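PDB 4K3F: probable TonB-dependent receptor from Pseudomonas aeruginosa, which probably binds methionine in the periplasm as the substrate-binding lipoprotein of an NlpA-type transport system, and holds selenomethionine in this crystal. Local coordinates for residues H59-D64 against S194-I199; I82-A87 against A235-F240; V125-D130 against D140-P145; G101-I106 against K149-E154. All coordinates share one frame; numbering follows the deposited sequence.

Contact 1 of 4, residues H59-D64 against S194-I199; sequences HQPYLD and SPYVNI. With MSE (selenomethionine), chain B.
His59 and Asn198 lie with their CA atoms 4.3 Å apart where the N-terminus of helix 60-70 meets the approach to strand 198-202, and no direct backbone bond joins the segments. This junction forms one wall of the selenomethionine pocket in a periplasmic-binding-protein fold. His59 is the N-cap of the helix: its ND1 accepts from Tyr62 N (3.2 Å), and its NE2 bonds to Asn112 OD1. His59 CG lies between backbone N and carbonyl carbon (chi1 46°), which stands the imidazole between two partners. The edge of Tyr196 meets one face in a T-shaped stack, planes at 59°, while the ligand selenium lies over the opposite face, toward the rim. The Tyr62 ring turns a face to the ligand CE. Water 1 bridges the backbones, accepting from Gln60 N and donating to Pro195 O and Val197 O. The Asn198 amide grips the amino and carboxylate groups of the ligand: OD1, also bonded to His14 NE2, accepts from the ligand N (2.9 Å), and ND2 donates to the ligand O (2.8 Å).

Contact 2 of 4, residues I82-A87 against A235-F240; sequences IEPLGA and AVVPAF. With MSE (selenomethionine), chain B.
Ile82 and Val237 form an antiparallel hydrogen-bonded pair, Ile82 N giving to Val237 O (2.7 Å) and Val237 N returning to Ile82 O (2.8 Å). On the face that Ile82 and Val237 share, Ile82 CD1 rests against Ala239 CB at 3.8 Å. Ile82 CG1 sits beside its backbone N (chi1 -53°), which lets CD1 reach across to the Ala239 methyl. Pro84 crosses Val237 at about a right angle, ring CD against CG2 at 4.2 Å. The pairing adds the short strand 237-238 at the edge of the six-stranded mixed sheet, beside strand 75-82. Past it the chains separate, and water 2 spans the gap by donating to Pro84 O and Ala235 O. Glu83 reaches into the ligand pocket, its chain extended beyond CG, with its CG 4.4 Å from Val236 CG2. Its OE1 accepts from the selenomethionine N at 2.6 Å, while OE2 bonds to His81 NE2, a second-shell partner that would help fix the carboxylate's rotation.

Contact 3 of 4, residues V125-D130 against D140-P145; sequences VIKLKD and DIVDNP
Lys127 O takes two donors from the opposite strand, Val142 N at 2.8 Å and, more weakly, Asp143 N at 3.4 Å. Val142 and Asp143 together stand opposite Lys127, a classic beta bulge that shifts the register by one in this two-stranded antiparallel ribbon. Lys127 N bonds to Asp143 O (3.0 Å). Beyond the bulge Lys129 N bonds to Asp140 O (2.9 Å). The same two residues form a salt bridge, NZ to OD1 at 3.0 Å, approached from above the carboxylate plane; OD2 accepts from Thr137 N instead. The lysine runs extended from a CG placed between N and carbonyl carbon (chi1 66°), lying across the aspartate. At the other end, water 3 donates to Val125 O and Asn144 OD1, and the latter also binds Ile148 N. Ile141 lies against both Leu128 CD2 (3.9 Å from its CG1) and, in the conformer described, Ile126 CD1. Ile126 and Leu128 press on helix 110-122, where Asp121 accepts from Leu128 N, so the ribbon lies against that helix near the protein surface.

Contact 4 of 4, residues G101-I106 against K149-E154; sequences GATVVI and KIRELE. With SO4 (sulfate ion), chain E; SO4 (sulfate ion), chain D.
Thr103 to Ile106 pair in parallel register with Lys149 to Glu152, and a ladder of five backbone bonds runs from Lys149 N to Ala102 O (2.7 Å) as far as Leu153 N to Ile106 O (3.1 Å). Close packing is found where Val104, Ile106 and Ile150 lie against helix 110-122. Ile106 CD1 meets Ile150 CG2 at 3.7 Å, the two side chains crossing obliquely; Ile106 CG1, between backbone N and carbonyl carbon (chi1 71°), also runs alongside Glu152 CG, whose end of the row is exposed. Strand 149-153 is an outermost strand of the five-stranded mixed sheet, and helix 110-122 lies in the connection from strand 103-107 to it, which also takes in a two-stranded ribbon. On the other face helix 158-161 covers Val105 and Leu153, which touch CG2 to CD1 at 4.0 Å. Lys149 and Arg151 form the looser side; they, like Glu152, have two conformers, so their side-chain contacts, given for the conformer modelled here, are less certain. Thr103 CG2 lies obliquely near the Arg151 guanidinium, and Lys149 CB over one face of it. The edge meets two sulfates, probably from the crystallisation liquor: NH1 donates to O2 of the chain E ion (2.9 Å), and NH2 to O1 of the chain D ion (3.2 Å). Lys149 runs extended back past the start of its strand and bends only at its last torsion, its NZ reaching a lone pair of Gly101 O at 2.7 Å.

How the contacts relate
Contacts 1 and 2 lie 12 Å apart between centres and touch: Val197 packs on Ile82 and Ala239. Both reach the six-stranded sheet and the selenomethionine, and their segments alternate along the chain. Contacts 3 and 4 both fall in the chain between the two halves of contact 1, and likewise of contact 2, with centres 22 to 25 Å from these. Contact 4 belongs to the five-stranded sheet, which contact 2 also reaches through strand 86-88. Along the chain contact 3 falls between the two segments of contact 4; their centres are 15 Å apart, Ile141 touches Ile150, and both contacts pack on helix 110-122. Ligand-pocket residues thus come from contacts 1 and 2 alone.

Contact 1 of 4, residues H59-D64 against S194-I199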
loop_
_atom_site.group_PDB
_atom_site.type_symbol
_atom_site.label_atom_id
_atom_site.label_comp_id
_atom_site.label_asym_id
_atom_site.label_seq_id
_atom_site.Cartn_x
_atom_site.Cartn_y
_atom_site.Cartn_z
ATOM N N HIS A 59 -2.551 -2.862 -3.610
ATOM C CA HIS A 59 -3.027 -4.158 -3.174
ATOM C C HIS A 59 -4.285 -4.521 -3.971
ATOM O O HIS A 59 -4.806 -3.743 -4.757
ATOM C CB HIS A 59 -3.260 -4.215 -1.655
ATOM C CG HIS A 59 -4.019 -3.032 -1.072
ATOM N ND1 HIS A 59 -5.328 -2.728 -1.428
ATOM C CD2 HIS A 59 -3.660 -2.097 -0.165
ATOM C CE1 HIS A 59 -5.736 -1.665 -0.748
ATOM N NE2 HIS A 59 -4.742 -1.275 0.043
ATOM N N GLN A 60 -4.732 -5.748 -3.821
ATOM C CA GLN A 60 -5.848 -6.257 -4.635
ATOM C C GLN A 60 -7.150 -5.556 -4.343
ATOM O O GLN A 60 -7.888 -5.235 -5.277
ATOM C CB GLN A 60 -5.978 -7.790 -4.525
ATOM C CG GLN A 60 -6.961 -8.397 -5.524
ATOM C CD GLN A 60 -6.367 -8.778 -6.848
ATOM O OE1 GLN A 60 -5.301 -9.425 -6.917
ATOM N NE2 GLN A 60 -7.095 -8.449 -7.926
ATOM N N PRO A 61 -7.473 -5.301 -3.054
ATOM C CA PRO A 61 -8.706 -4.547 -2.860
ATOM C C PRO A 61 -8.740 -3.221 -3.609
ATOM O O PRO A 61 -9.744 -2.878 -4.220
ATOM C CB PRO A 61 -8.782 -4.381 -1.358
ATOM C CG PRO A 61 -8.048 -5.594 -0.827
ATOM C CD PRO A 61 -6.936 -5.855 -1.789
ATOM N N TYR A 62 -7.646 -2.514 -3.602
ATOM C CA TYR A 62 -7.544 -1.223 -4.303
ATOM C C TYR A 62 -7.738 -1.406 -5.818
ATOM O O TYR A 62 -8.504 -0.661 -6.452
ATOM C CB TYR A 62 -6.195 -0.550 -3.991
ATOM C CG TYR A 62 -6.098 0.816 -4.599
ATOM C CD1 TYR A 62 -5.654 0.979 -5.894
ATOM C CD2 TYR A 62 -6.515 1.969 -3.890
ATOM C CE1 TYR A 62 -5.576 2.218 -6.468
ATOM C CE2 TYR A 62 -6.444 3.227 -4.467
ATOM C CZ TYR A 62 -5.983 3.348 -5.747
ATOM O OH TYR A 62 -5.950 4.617 -6.324
ATOM N N LEU A 63 -7.103 -2.416 -6.370
ATOM C CA LEU A 63 -7.190 -2.698 -7.797
ATOM C C LEU A 63 -8.631 -2.968 -8.168
ATOM O O LEU A 63 -9.130 -2.493 -9.188
ATOM C CB LEU A 63 -6.291 -3.877 -8.181
ATOM C CG LEU A 63 -6.442 -4.302 -9.618
ATOM C CD1 LEU A 63 -6.062 -3.214 -10.604
ATOM C CD2 LEU A 63 -5.679 -5.607 -9.875
ATOM N N ASP A 64 -9.266 -3.848 -7.400
ATOM C CA ASP A 64 -10.633 -4.254 -7.756
ATOM C C ASP A 64 -11.586 -3.032 -7.771
ATOM O O ASP A 64 -12.443 -2.848 -8.695
ATOM C CB ASP A 64 -11.163 -5.301 -6.767
ATOM C CG ASP A 64 -10.435 -6.640 -6.847
ATOM O OD1 ASP A 64 -9.743 -6.913 -7.830
ATOM O OD2 ASP A 64 -10.595 -7.455 -5.879
ATOM N N SER A 194 -2.976 -10.280 6.129
ATOM C CA SER A 194 -4.007 -9.290 5.873
ATOM C C SER A 194 -4.483 -9.389 4.443
ATOM O O SER A 194 -3.884 -10.095 3.621
ATOM C CB SER A 194 -3.470 -7.875 6.157
ATOM O OG SER A 194 -2.600 -7.427 5.107
ATOM N N PRO A 195 -5.530 -8.623 4.125
ATOM C CA PRO A 195 -5.965 -8.526 2.709
ATOM C C PRO A 195 -5.035 -7.759 1.772
ATOM O O PRO A 195 -5.369 -7.605 0.604
ATOM C CB PRO A 195 -7.324 -7.782 2.809
ATOM C CG PRO A 195 -7.789 -8.062 4.205
ATOM C CD PRO A 195 -6.530 -8.065 5.048
ATOM N N TYR A 196 -3.930 -7.216 2.278
ATOM C CA TYR A 196 -3.269 -6.101 1.596
ATOM C C TYR A 196 -1.887 -6.388 0.996
ATOM O O TYR A 196 -1.045 -5.485 0.844
ATOM C CB TYR A 196 -3.238 -4.858 2.485
ATOM C CG TYR A 196 -4.599 -4.528 3.037
ATOM C CD1 TYR A 196 -5.640 -4.101 2.207
ATOM C CD2 TYR A 196 -4.895 -4.751 4.383
ATOM C CE1 TYR A 196 -6.893 -3.828 2.690
ATOM C CE2 TYR A 196 -6.165 -4.484 4.868
ATOM C CZ TYR A 196 -7.155 -4.044 4.024
ATOM O OH TYR A 196 -8.390 -3.804 4.520
ATOM N N VAL A 197 -1.690 -7.614 0.540
ATOM C CA VAL A 197 -0.482 -7.901 -0.206
ATOM C C VAL A 197 -0.413 -7.001 -1.431
ATOM O O VAL A 197 -1.404 -6.802 -2.131
ATOM C CB VAL A 197 -0.437 -9.376 -0.637
ATOM C CG1 VAL A 197 0.747 -9.659 -1.528
ATOM C CG2 VAL A 197 -0.441 -10.281 0.580
ATOM N N ASN A 198 0.744 -6.375 -1.629
ATOM C CA ASN A 198 0.996 -5.560 -2.826
ATOM C C ASN A 198 1.341 -6.447 -4.019
ATOM O O ASN A 198 2.105 -7.401 -3.888
ATOM C CB ASN A 198 2.116 -4.546 -2.568
ATOM C CG ASN A 198 1.632 -3.339 -1.735
ATOM O OD1 ASN A 198 2.001 -2.208 -2.012
ATOM N ND2 ASN A 198 0.724 -3.592 -0.740
ATOM N N ILE A 199 0.719 -6.141 -5.150
ATOM C CA ILE A 199 0.755 -6.992 -6.302
ATOM C C ILE A 199 1.371 -6.286 -7.515
ATOM O O ILE A 199 1.182 -5.092 -7.747
ATOM C CB ILE A 199 -0.676 -7.432 -6.670
ATOM C CG1 ILE A 199 -1.660 -6.243 -6.608
ATOM C CG2 ILE A 199 -1.141 -8.487 -5.673
ATOM C CD1 ILE A 199 -3.020 -6.500 -7.194
HETATM N N MSE B 300 1.740 0.359 -0.647
HETATM C CA MSE B 300 0.362 0.745 -0.225
HETATM C C MSE B 300 -0.005 -0.154 0.950
HETATM O O MSE B 300 0.258 -1.360 0.903
HETATM O OXT MSE B 300 -0.578 0.319 1.939
HETATM C CB MSE B 300 -0.654 0.592 -1.369
HETATM C CG MSE B 300 -2.048 1.010 -0.965
HETATM SE SE MSE B 300 -3.321 0.620 -2.409
HETATM C CE MSE B 300 -2.739 1.873 -3.697
HETATM O O HOH W 1 -3.946 -7.729 -1.821
#

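Contact 2 of 4, residues I82-A87 against A235-F240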
loop_
_atom_site.group_PDB
_atom_site.type_symbol
_atom_site.label_atom_id
_atom_site.label_comp_id
_atom_site.label_asym_id
_atom_site.label_seq_id
_atom_site.Cartn_x
_atom_site.Cartn_y
_atom_site.Cartn_z
ATOM N N ILE A 82 3.801 -7.252 1.987
ATOM C CA ILE A 82 2.743 -6.586 2.757
ATOM C C ILE A 82 3.392 -5.418 3.466
ATOM O O ILE A 82 4.569 -5.503 3.873
ATOM C CB ILE A 82 2.081 -7.541 3.805
ATOM C CG1 ILE A 82 1.595 -8.827 3.133
ATOM C CG2 ILE A 82 0.898 -6.890 4.488
ATOM C CD1 ILE A 82 2.355 -10.046 3.604
ATOM N N GLU A 83 2.645 -4.334 3.629
ATOM C CA GLU A 83 3.105 -3.123 4.342
ATOM C C GLU A 83 2.144 -2.853 5.476
ATOM O O GLU A 83 1.223 -2.070 5.317
ATOM C CB GLU A 83 3.069 -1.897 3.414
ATOM C CG GLU A 83 4.026 -1.955 2.269
ATOM C CD GLU A 83 3.852 -0.828 1.247
ATOM O OE1 GLU A 83 3.202 0.237 1.513
ATOM O OE2 GLU A 83 4.362 -1.033 0.160
ATOM N N PRO A 84 2.333 -3.505 6.629
ATOM C CA PRO A 84 1.357 -3.294 7.704
ATOM C C PRO A 84 1.144 -1.814 8.019
ATOM O O PRO A 84 2.104 -1.061 8.244
ATOM C CB PRO A 84 1.959 -4.058 8.868
ATOM C CG PRO A 84 2.685 -5.171 8.193
ATOM C CD PRO A 84 3.305 -4.535 6.955
ATOM N N LEU A 85 -0.109 -1.396 7.991
ATOM C CA LEU A 85 -0.448 0.029 8.137
ATOM C C LEU A 85 -0.391 0.428 9.603
ATOM O O LEU A 85 -0.974 -0.261 10.466
ATOM C CB LEU A 85 -1.840 0.261 7.587
ATOM C CG LEU A 85 -2.140 1.761 7.512
ATOM C CD1 LEU A 85 -2.555 2.119 6.121
ATOM C CD2 LEU A 85 -3.181 2.032 8.539
ATOM N N GLY A 86 0.277 1.553 9.868
ATOM C CA GLY A 86 0.389 2.106 11.180
ATOM C C GLY A 86 -0.393 3.392 11.407
ATOM O O GLY A 86 -0.711 4.148 10.464
ATOM N N ALA A 87 -0.640 3.653 12.685
ATOM C CA ALA A 87 -1.193 4.910 13.197
ATOM C C ALA A 87 -0.071 5.702 13.861
ATOM O O ALA A 87 0.651 5.159 14.695
ATOM C CB ALA A 87 -2.315 4.615 14.188
ATOM N N ALA A 235 9.235 -3.468 8.392
ATOM C CA ALA A 235 8.177 -2.545 7.933
ATOM C C ALA A 235 7.499 -3.017 6.653
ATOM O O ALA A 235 6.324 -2.629 6.350
ATOM C CB ALA A 235 8.770 -1.168 7.721
ATOM N N VAL A 236 8.235 -3.828 5.886
ATOM C CA VAL A 236 7.777 -4.423 4.638
ATOM C C VAL A 236 8.053 -5.912 4.779
ATOM O O VAL A 236 9.185 -6.306 5.104
ATOM C CB VAL A 236 8.488 -3.822 3.417
ATOM C CG1 VAL A 236 7.994 -4.446 2.123
ATOM C CG2 VAL A 236 8.295 -2.315 3.415
ATOM N N VAL A 237 6.993 -6.707 4.673
ATOM C CA VAL A 237 7.053 -8.130 4.928
ATOM C C VAL A 237 6.911 -8.895 3.616
ATOM O O VAL A 237 5.916 -8.700 2.884
ATOM C CB VAL A 237 5.917 -8.519 5.883
ATOM C CG1 VAL A 237 5.912 -10.018 6.147
ATOM C CG2 VAL A 237 6.002 -7.736 7.182
ATOM N N PRO A 238 7.877 -9.761 3.264
ATOM C CA PRO A 238 7.689 -10.576 2.099
ATOM C C PRO A 238 6.418 -11.450 2.178
ATOM O O PRO A 238 6.090 -11.996 3.249
ATOM C CB PRO A 238 8.924 -11.465 2.079
ATOM C CG PRO A 238 9.927 -10.818 2.975
ATOM C CD PRO A 238 9.147 -10.043 3.976
ATOM N N ALA A 239 5.741 -11.609 1.045
ATOM C CA ALA A 239 4.472 -12.308 0.976
ATOM C C ALA A 239 4.654 -13.633 0.236
ATOM O O ALA A 239 3.799 -14.046 -0.533
ATOM C CB ALA A 239 3.451 -11.438 0.266
ATOM N N PHE A 240 5.810 -14.246 0.437
ATOM C CA PHE A 240 6.145 -15.490 -0.243
ATOM C C PHE A 240 7.221 -16.200 0.586
ATOM O O PHE A 240 7.712 -15.668 1.606
ATOM C CB PHE A 240 6.575 -15.223 -1.717
ATOM C CG PHE A 240 7.793 -14.356 -1.851
ATOM C CD1 PHE A 240 9.070 -14.910 -1.818
ATOM C CD2 PHE A 240 7.675 -12.991 -1.926
ATOM C CE1 PHE A 240 10.192 -14.109 -1.906
ATOM C CE2 PHE A 240 8.795 -12.173 -2.022
ATOM C CZ PHE A 240 10.056 -12.737 -2.018
ATOM O OXT PHE A 240 7.618 -17.314 0.222
HETATM N N MSE B 300 1.740 0.359 -0.647
HETATM C CA MSE B 300 0.362 0.745 -0.225
HETATM C C MSE B 300 -0.005 -0.154 0.950
HETATM O O MSE B 300 0.258 -1.360 0.903
HETATM O OXT MSE B 300 -0.578 0.319 1.939
HETATM C CB MSE B 300 -0.654 0.592 -1.369
HETATM C CG MSE B 300 -2.048 1.010 -0.965
HETATM SE SE MSE B 300 -3.321 0.620 -2.409
HETATM C CE MSE B 300 -2.739 1.873 -3.697
HETATM O O HOH W 2 4.815 -1.582 8.425
#

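Contact 3 of 4, residues V125-D130 against D140-P145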
loop_
_atom_site.group_PDB
_atom_site.type_symbol
_atom_site.label_atom_id
_atom_site.label_comp_id
_atom_site.label_asym_id
_atom_site.label_seq_id
_atom_site.Cartn_x
_atom_site.Cartn_y
_atom_site.Cartn_z
ATOM N N VAL A 125 -10.201 1.870 19.494
ATOM C CA VAL A 125 -10.497 3.293 19.471
ATOM C C VAL A 125 -11.972 3.545 19.186
ATOM O O VAL A 125 -12.607 4.380 19.841
ATOM C CB VAL A 125 -9.598 3.993 18.404
ATOM C CG1 VAL A 125 -9.921 5.476 18.228
ATOM C CG2 VAL A 125 -8.148 3.832 18.789
ATOM N N ILE A 126 -12.510 2.810 18.219
ATOM C CA ILE A 126 -13.926 2.832 17.895
ATOM C C ILE A 126 -14.352 1.396 17.750
ATOM O O ILE A 126 -13.524 0.479 17.818
ATOM C CB ILE A 126 -14.216 3.526 16.550
ATOM C CG1 ILE A 126 -13.575 2.708 15.427
ATOM C CG2 ILE A 126 -13.759 4.988 16.566
ATOM C CD1 ILE A 126 -13.579 3.366 14.067
ATOM N N LYS A 127 -15.641 1.191 17.527
ATOM C CA LYS A 127 -16.139 -0.116 17.151
ATOM C C LYS A 127 -16.973 0.038 15.865
ATOM O O LYS A 127 -17.728 1.002 15.714
ATOM C CB LYS A 127 -16.936 -0.761 18.279
ATOM C CG LYS A 127 -17.312 -2.193 17.952
ATOM C CD LYS A 127 -17.763 -2.965 19.177
ATOM C CE LYS A 127 -17.272 -4.392 19.086
ATOM N NZ LYS A 127 -17.776 -5.052 17.863
ATOM N N LEU A 128 -16.739 -0.872 14.912
ATOM C CA LEU A 128 -17.530 -0.956 13.695
ATOM C C LEU A 128 -18.638 -2.010 13.813
ATOM O O LEU A 128 -18.523 -2.960 14.599
ATOM C CB LEU A 128 -16.625 -1.328 12.524
ATOM C CG LEU A 128 -15.540 -0.306 12.123
ATOM C CD1 LEU A 128 -14.588 -0.964 11.147
ATOM C CD2 LEU A 128 -16.162 0.937 11.498
ATOM N N LYS A 129 -19.719 -1.832 13.042
ATOM C CA LYS A 129 -20.835 -2.788 13.033
ATOM C C LYS A 129 -20.358 -4.211 12.758
ATOM O O LYS A 129 -19.355 -4.417 12.079
ATOM C CB LYS A 129 -21.895 -2.385 12.000
ATOM C CG LYS A 129 -21.434 -2.463 10.552
ATOM C CD LYS A 129 -22.446 -1.832 9.595
ATOM C CE LYS A 129 -22.157 -2.216 8.141
ATOM N NZ LYS A 129 -22.994 -1.451 7.159
ATOM N N ASP A 130 -21.079 -5.163 13.336
ATOM C CA ASP A 130 -20.701 -6.561 13.292
ATOM C C ASP A 130 -20.587 -7.137 11.870
ATOM O O ASP A 130 -19.745 -7.988 11.596
ATOM C CB ASP A 130 -21.728 -7.356 14.090
ATOM C CG ASP A 130 -21.321 -8.791 14.251
ATOM O OD1 ASP A 130 -20.387 -9.044 15.029
ATOM O OD2 ASP A 130 -21.923 -9.647 13.578
ATOM N N ASP A 140 -20.469 3.300 9.429
ATOM C CA ASP A 140 -20.502 1.972 10.030
ATOM C C ASP A 140 -19.977 1.919 11.468
ATOM O O ASP A 140 -19.951 0.843 12.069
ATOM C CB ASP A 140 -19.691 1.013 9.149
ATOM C CG ASP A 140 -20.272 0.909 7.758
ATOM O OD1 ASP A 140 -21.503 1.061 7.631
ATOM O OD2 ASP A 140 -19.499 0.702 6.795
ATOM N N ILE A 141 -19.592 3.070 12.030
ATOM C CA ILE A 141 -19.151 3.128 13.423
ATOM C C ILE A 141 -20.382 3.014 14.329
ATOM O O ILE A 141 -21.365 3.775 14.174
ATOM C CB ILE A 141 -18.335 4.425 13.704
ATOM C CG1 ILE A 141 -17.011 4.434 12.926
ATOM C CG2 ILE A 141 -18.040 4.627 15.186
ATOM C CD1 ILE A 141 -16.220 5.731 13.000
ATOM N N VAL A 142 -20.313 2.046 15.250
ATOM C CA VAL A 142 -21.377 1.807 16.230
ATOM C C VAL A 142 -21.024 2.248 17.658
ATOM O O VAL A 142 -21.890 2.303 18.498
ATOM C CB VAL A 142 -21.836 0.333 16.251
ATOM C CG1 VAL A 142 -22.412 -0.050 14.892
ATOM C CG2 VAL A 142 -20.738 -0.623 16.681
ATOM N N ASP A 143 -19.755 2.513 17.928
ATOM C CA ASP A 143 -19.279 2.969 19.245
ATOM C C ASP A 143 -18.131 3.966 19.050
ATOM O O ASP A 143 -17.135 3.668 18.412
ATOM C CB ASP A 143 -18.814 1.784 20.058
ATOM C CG ASP A 143 -18.674 2.068 21.558
ATOM O OD1 ASP A 143 -19.332 2.935 22.148
ATOM O OD2 ASP A 143 -17.851 1.388 22.169
ATOM N N ASN A 144 -18.288 5.149 19.631
ATOM C CA ASN A 144 -17.261 6.165 19.584
ATOM C C ASN A 144 -17.291 6.981 20.878
ATOM O O ASN A 144 -17.710 8.183 20.897
ATOM C CB ASN A 144 -17.503 7.039 18.370
ATOM C CG ASN A 144 -16.386 8.053 18.130
ATOM O OD1 ASN A 144 -15.339 8.061 18.804
ATOM N ND2 ASN A 144 -16.604 8.900 17.143
ATOM N N PRO A 145 -16.850 6.344 21.981
ATOM C CA PRO A 145 -16.995 6.982 23.284
ATOM C C PRO A 145 -16.185 8.260 23.443
ATOM O O PRO A 145 -16.618 9.187 24.137
ATOM C CB PRO A 145 -16.523 5.916 24.281
ATOM C CG PRO A 145 -15.907 4.819 23.495
ATOM C CD PRO A 145 -16.313 4.977 22.054
HETATM O O HOH W 3 -13.888 6.650 20.708
#

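Contact 4 of 4, residues G101-I106 against K149-E154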
loop_
_atom_site.group_PDB
_atom_site.type_symbol
_atom_site.label_atom_id
_atom_site.label_comp_id
_atom_site.label_asym_id
_atom_site.label_seq_id
_atom_site.Cartn_x
_atom_site.Cartn_y
_atom_site.Cartn_z
ATOM N N GLY A 101 -12.771 14.082 21.391
ATOM C CA GLY A 101 -12.813 14.888 20.178
ATOM C C GLY A 101 -11.519 14.900 19.339
ATOM O O GLY A 101 -11.355 15.739 18.455
ATOM N N ALA A 102 -10.621 13.949 19.590
ATOM C CA ALA A 102 -9.411 13.808 18.816
ATOM C C ALA A 102 -9.682 13.716 17.323
ATOM O O ALA A 102 -10.618 13.054 16.856
ATOM C CB ALA A 102 -8.586 12.608 19.272
ATOM N N THR A 103 -8.811 14.409 16.578
ATOM C CA THR A 103 -8.821 14.368 15.151
ATOM C C THR A 103 -7.924 13.245 14.683
ATOM O O THR A 103 -6.724 13.220 14.971
ATOM C CB THR A 103 -8.406 15.716 14.523
ATOM O OG1 THR A 103 -7.145 16.160 15.068
ATOM C CG2 THR A 103 -9.479 16.763 14.791
ATOM N N VAL A 104 -8.521 12.339 13.925
ATOM C CA VAL A 104 -7.813 11.165 13.378
ATOM C C VAL A 104 -8.047 11.133 11.876
ATOM O O VAL A 104 -9.183 10.941 11.418
ATOM C CB VAL A 104 -8.338 9.888 14.047
ATOM C CG1 VAL A 104 -7.655 8.656 13.517
ATOM C CG2 VAL A 104 -8.129 9.976 15.555
ATOM N N VAL A 105 -6.981 11.307 11.104
ATOM C CA VAL A 105 -7.113 11.365 9.656
ATOM C C VAL A 105 -6.763 9.998 9.049
ATOM O O VAL A 105 -5.839 9.317 9.502
ATOM C CB VAL A 105 -6.314 12.532 9.029
ATOM C CG1 VAL A 105 -4.812 12.369 9.236
ATOM C CG2 VAL A 105 -6.674 12.706 7.573
ATOM N N ILE A 106 -7.548 9.614 8.057
ATOM C CA ILE A 106 -7.355 8.348 7.348
ATOM C C ILE A 106 -7.449 8.622 5.843
ATOM O O ILE A 106 -7.910 9.673 5.428
ATOM C CB ILE A 106 -8.440 7.322 7.797
ATOM C CG1 ILE A 106 -9.817 7.698 7.273
ATOM C CG2 ILE A 106 -8.414 7.153 9.325
ATOM C CD1 ILE A 106 -10.932 6.724 7.620
ATOM N N LYS A 149 -13.047 12.432 15.836
ATOM C CA LYS A 149 -13.471 13.003 14.581
ATOM C C LYS A 149 -12.650 12.333 13.489
ATOM O O LYS A 149 -11.420 12.576 13.400
ATOM C CB LYS A 149 -13.234 14.520 14.589
ATOM C CG LYS A 149 -13.964 15.286 15.689
ATOM C CD LYS A 149 -13.365 16.675 15.853
ATOM C CE LYS A 149 -13.862 17.422 17.086
ATOM N NZ LYS A 149 -12.738 18.033 17.843
ATOM N N ILE A 150 -13.311 11.539 12.660
ATOM C CA ILE A 150 -12.614 10.835 11.581
ATOM C C ILE A 150 -12.515 11.769 10.403
ATOM O O ILE A 150 -13.551 12.176 9.845
ATOM C CB ILE A 150 -13.397 9.585 11.130
ATOM C CG1 ILE A 150 -13.511 8.585 12.284
ATOM C CG2 ILE A 150 -12.758 8.944 9.895
ATOM C CD1 ILE A 150 -12.218 7.888 12.614
ATOM N N ARG A 151 -11.283 12.123 10.030
ATOM C CA ARG A 151 -11.020 12.985 8.905
ATOM C C ARG A 151 -10.495 12.140 7.774
ATOM O O ARG A 151 -9.753 11.197 8.027
ATOM C CB ARG A 151 -9.948 14.026 9.235
ATOM C CG ARG A 151 -10.183 14.846 10.491
ATOM C CD ARG A 151 -11.431 15.670 10.366
ATOM N NE ARG A 151 -11.428 16.832 11.270
ATOM C CZ ARG A 151 -12.504 17.321 11.884
ATOM N NH1 ARG A 151 -13.699 16.742 11.746
ATOM N NH2 ARG A 151 -12.369 18.407 12.660
ATOM N N GLU A 152 -10.861 12.498 6.532
ATOM C CA GLU A 152 -10.487 11.706 5.370
ATOM C C GLU A 152 -9.831 12.619 4.329
ATOM O O GLU A 152 -10.425 13.570 3.897
ATOM C CB GLU A 152 -11.718 11.005 4.767
ATOM C CG GLU A 152 -12.502 10.160 5.778
ATOM C CD GLU A 152 -13.848 9.671 5.250
ATOM O OE1 GLU A 152 -13.880 8.964 4.234
ATOM O OE2 GLU A 152 -14.881 10.000 5.841
ATOM N N LEU A 153 -8.597 12.302 3.973
ATOM C CA LEU A 153 -7.818 13.056 2.986
ATOM C C LEU A 153 -7.030 12.119 2.090
ATOM O O LEU A 153 -6.877 10.932 2.366
ATOM C CB LEU A 153 -6.877 14.046 3.639
ATOM C CG LEU A 153 -7.555 15.194 4.415
ATOM C CD1 LEU A 153 -6.507 15.957 5.190
ATOM C CD2 LEU A 153 -8.315 16.150 3.524
ATOM N N GLU A 154 -6.568 12.644 0.962
ATOM C CA GLU A 154 -5.897 11.769 -0.004
ATOM C C GLU A 154 -4.634 11.169 0.635
ATOM O O GLU A 154 -3.864 11.847 1.315
ATOM C CB GLU A 154 -5.565 12.528 -1.283
ATOM C CG GLU A 154 -5.364 11.615 -2.510
ATOM C CD GLU A 154 -3.990 10.948 -2.586
ATOM O OE1 GLU A 154 -3.004 11.554 -2.145
ATOM O OE2 GLU A 154 -3.888 9.808 -3.113
HETATM S S SO4 E . -16.651 18.211 13.733
HETATM O O1 SO4 E . -17.609 19.036 12.965
HETATM O O2 SO4 E . -16.290 17.001 12.959
HETATM O O3 SO4 E . -15.420 19.002 14.007
HETATM O O4 SO4 E . -17.314 17.798 14.994
HETATM S S SO4 D . -8.831 20.978 12.946
HETATM O O1 SO4 D . -10.254 20.764 12.788
HETATM O O2 SO4 D . -8.172 19.857 12.211
HETATM O O3 SO4 D . -8.384 22.305 12.471
HETATM O O4 SO4 D . -8.559 20.831 14.394
#